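Local coordinates for N-hydroxyarylamine O-acetyltransferase (Bacillus cereus, PDB 4DMO), which acetylates arylamines, and probably N-hydroxyarylamines as well, as an active arylamine N-acetyltransferase with a non-canonical catalytic triad, at residues V38-L43 with G68-E73. Residues are numbered along the deposited sequence; the frame is centred on the assembly and turned at random.
Sequences VPFENL and GGLCYE
The short edge strand 40-41 pairs with the glycine-rich turn that leads into helix 71-84, joined by one parallel bridge between F40 and G69. G69 supplies both bonds: its N donates to P39 O at 3.2 Å, in the carbonyl plane, while its O accepts from E41 N at 3.1 Å, the donor lying well above the plane of the G69 carbonyl. G68 lets the chains come together where a side chain would run into P39 O, which already sits 3.1 Å from G68 CA. G69 is extended at phi/psi -176°/-174°, and a side chain there would collide with the carboxylate of E73.

E41 reaches across to the turn. Its CG lies between the backbone N and the carbonyl carbon (chi1 57°), and a bend at chi2 brings OE2 to G68 N at 2.9 Å, approached on the anti side and out of the carboxylate plane. OE2 also forms a salt bridge with R67, and OE1 takes L43 N at the start of helix 43-46, so both oxygens of this buried acid are engaged.

R67 to E73 spell RGGLCYE, the family signature whose cysteine is the acetyl-carrying nucleophile; C71 is thus probably the cysteine of the triad. Just ahead of it, L70 N donates to E73 OE2 at 3.0 Å on the anti lone pair, and E73 N returns to L70 O; OE1 of E73 is held by K61 and N44.

Most of the apolar packing falls to L70, whose methyl CD2 can settle on a flat ring: it lies over one face of F40, offset toward the rim, 3.8 Å from the centroid, in a CH-pi contact. F213 meets that ring at a steep angle, while the backbone of F40 bonds to V220 in strand 218-223.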
ATOM      1  N   VAL A  38       1.818  -2.313   9.235  1.00 13.36           N
ATOM      2  CA  VAL A  38       2.731  -2.508   8.132  1.00 11.34           C
ATOM      3  C   VAL A  38       3.009  -1.203   7.447  1.00 14.85           C
ATOM      4  O   VAL A  38       2.126  -0.598   6.855  1.00 15.94           O
ATOM      5  CB  VAL A  38       2.173  -3.464   7.088  1.00 11.91           C
ATOM      6  CG1 VAL A  38       3.245  -3.820   6.098  1.00 12.60           C
ATOM      7  CG2 VAL A  38       1.623  -4.712   7.758  1.00 13.80           C
ATOM      8  N   PRO A  39       4.249  -0.740   7.547  1.00 13.22           N
ATOM      9  CA  PRO A  39       4.581   0.533   6.929  1.00 16.37           C
ATOM     10  C   PRO A  39       4.877   0.440   5.433  1.00 17.83           C
ATOM     11  O   PRO A  39       5.237  -0.613   4.884  1.00 14.59           O
ATOM     12  CB  PRO A  39       5.824   0.962   7.691  1.00 15.60           C
ATOM     13  CG  PRO A  39       6.443  -0.279   8.115  1.00 17.18           C
ATOM     14  CD  PRO A  39       5.358  -1.276   8.334  1.00 10.72           C
ATOM     15  N   PHE A  40       4.715   1.590   4.782  1.00 16.16           N
ATOM     16  CA  PHE A  40       5.148   1.796   3.418  1.00 15.14           C
ATOM     17  C   PHE A  40       6.620   2.114   3.488  1.00 14.68           C
ATOM     18  O   PHE A  40       7.010   3.101   4.119  1.00 18.59           O
ATOM     19  CB  PHE A  40       4.350   2.973   2.818  1.00 19.81           C
ATOM     20  CG  PHE A  40       4.572   3.207   1.330  1.00 12.94           C
ATOM     21  CD1 PHE A  40       3.945   2.414   0.387  1.00 11.54           C
ATOM     22  CD2 PHE A  40       5.373   4.235   0.894  1.00 11.67           C
ATOM     23  CE1 PHE A  40       4.141   2.638  -0.985  1.00 12.78           C
ATOM     24  CE2 PHE A  40       5.556   4.481  -0.466  1.00 15.97           C
ATOM     25  CZ  PHE A  40       4.952   3.686  -1.404  1.00 12.15           C
ATOM     26  N   GLU A  41       7.452   1.256   2.901  1.00 14.07           N
ATOM     27  CA  GLU A  41       8.910   1.457   2.949  1.00 10.42           C
ATOM     28  C   GLU A  41       9.645   0.875   1.741  1.00 11.36           C
ATOM     29  O   GLU A  41       9.222  -0.110   1.132  1.00 10.73           O
ATOM     30  CB  GLU A  41       9.500   0.875   4.229  1.00 13.85           C
ATOM     31  CG  GLU A  41       9.192  -0.601   4.426  1.00 15.42           C
ATOM     32  CD  GLU A  41      10.427  -1.469   4.547  1.00 17.32           C
ATOM     33  OE1 GLU A  41      11.385  -1.309   3.750  1.00 12.04           O
ATOM     34  OE2 GLU A  41      10.404  -2.345   5.412  1.00 15.89           O
ATOM     35  N   ASN A  42      10.765   1.491   1.390  1.00 10.29           N
ATOM     36  CA  ASN A  42      11.484   1.122   0.176  1.00 11.33           C
ATOM     37  C   ASN A  42      12.879   0.594   0.413  1.00 14.06           C
ATOM     38  O   ASN A  42      13.711   0.590  -0.504  1.00 15.43           O
ATOM     39  CB  ASN A  42      11.618   2.334  -0.722  1.00 13.76           C
ATOM     40  CG  ASN A  42      12.549   3.364  -0.156  1.00 13.88           C
ATOM     41  OD1 ASN A  42      12.752   3.440   1.056  1.00 12.06           O
ATOM     42  ND2 ASN A  42      13.141   4.160  -1.038  1.00 13.32           N
ATOM     43  N   LEU A  43      13.146   0.182   1.635  1.00 11.33           N
ATOM     44  CA  LEU A  43      14.515  -0.036   2.052  1.00 17.24           C
ATOM     45  C   LEU A  43      15.166  -1.227   1.344  1.00 21.00           C
ATOM     46  O   LEU A  43      16.375  -1.226   1.167  1.00 22.35           O
ATOM     47  CB  LEU A  43      14.600  -0.145   3.587  1.00 15.44           C
ATOM     48  CG  LEU A  43      14.062   1.085   4.348  1.00 19.55           C
ATOM     49  CD1 LEU A  43      14.225   0.906   5.822  1.00 19.69           C
ATOM     50  CD2 LEU A  43      14.833   2.303   3.920  1.00 20.50           C
ATOM     51  N   GLY A  68       7.973  -3.779   5.922  1.00 10.07           N
ATOM     52  CA  GLY A  68       6.907  -3.238   5.109  1.00 14.07           C
ATOM     53  C   GLY A  68       7.299  -3.390   3.682  1.00 18.03           C
ATOM     54  O   GLY A  68       8.160  -4.229   3.339  1.00 12.60           O
ATOM     55  N   GLY A  69       6.715  -2.552   2.837  1.00 11.52           N
ATOM     56  CA  GLY A  69       7.053  -2.606   1.435  1.00  6.67           C
ATOM     57  C   GLY A  69       6.372  -1.517   0.662  1.00 10.68           C
ATOM     58  O   GLY A  69       5.726  -0.643   1.236  1.00  9.35           O
ATOM     59  N   LEU A  70       6.534  -1.589  -0.653  1.00 11.76           N
ATOM     60  CA  LEU A  70       5.878  -0.693  -1.597  1.00 12.53           C
ATOM     61  C   LEU A  70       4.611  -1.352  -2.152  1.00 12.55           C
ATOM     62  O   LEU A  70       4.258  -2.463  -1.757  1.00 11.93           O
ATOM     63  CB  LEU A  70       6.855  -0.320  -2.738  1.00 11.80           C
ATOM     64  CG  LEU A  70       8.120   0.427  -2.246  1.00 12.98           C
ATOM     65  CD1 LEU A  70       9.064   0.810  -3.361  1.00 12.01           C
ATOM     66  CD2 LEU A  70       7.774   1.674  -1.434  1.00  9.91           C
ATOM     67  N   CYS A  71       3.926  -0.653  -3.059  1.00 13.73           N
ATOM     68  CA  CYS A  71       2.610  -1.052  -3.508  1.00  9.98           C
ATOM     69  C   CYS A  71       2.604  -2.473  -4.067  1.00 14.39           C
ATOM     70  O   CYS A  71       1.660  -3.201  -3.849  1.00 14.36           O
ATOM     71  CB  CYS A  71       2.069  -0.059  -4.556  1.00 12.20           C
ATOM     72  SG  CYS A  71       2.938  -0.065  -6.099  1.00 17.44           S
ATOM     73  N   TYR A  72       3.661  -2.849  -4.789  1.00 13.57           N
ATOM     74  CA  TYR A  72       3.741  -4.144  -5.434  1.00 13.80           C
ATOM     75  C   TYR A  72       4.119  -5.243  -4.464  1.00 16.03           C
ATOM     76  O   TYR A  72       4.214  -6.409  -4.869  1.00 14.10           O
ATOM     77  CB  TYR A  72       4.754  -4.116  -6.613  1.00 21.32           C
ATOM     78  CG  TYR A  72       6.124  -3.563  -6.237  1.00 12.87           C
ATOM     79  CD1 TYR A  72       6.494  -2.261  -6.582  1.00 13.36           C
ATOM     80  CD2 TYR A  72       7.016  -4.314  -5.493  1.00 10.27           C
ATOM     81  CE1 TYR A  72       7.746  -1.736  -6.213  1.00 16.48           C
ATOM     82  CE2 TYR A  72       8.257  -3.798  -5.122  1.00 14.64           C
ATOM     83  CZ  TYR A  72       8.622  -2.526  -5.491  1.00 15.64           C
ATOM     84  OH  TYR A  72       9.831  -2.032  -5.110  1.00  9.92           O
ATOM     85  N   GLU A  73       4.383  -4.867  -3.208  1.00 12.40           N
ATOM     86  CA  GLU A  73       4.547  -5.835  -2.132  1.00 13.61           C
ATOM     87  C   GLU A  73       3.322  -5.838  -1.195  1.00 16.56           C
ATOM     88  O   GLU A  73       2.838  -6.897  -0.811  1.00 17.34           O
ATOM     89  CB  GLU A  73       5.840  -5.561  -1.341  1.00 17.78           C
ATOM     90  CG  GLU A  73       7.116  -5.654  -2.164  1.00 15.53           C
ATOM     91  CD  GLU A  73       8.351  -5.078  -1.444  1.00 15.73           C
ATOM     92  OE1 GLU A  73       9.327  -5.816  -1.207  1.00 14.97           O
ATOM     93  OE2 GLU A  73       8.345  -3.885  -1.099  1.00 18.04           O
TER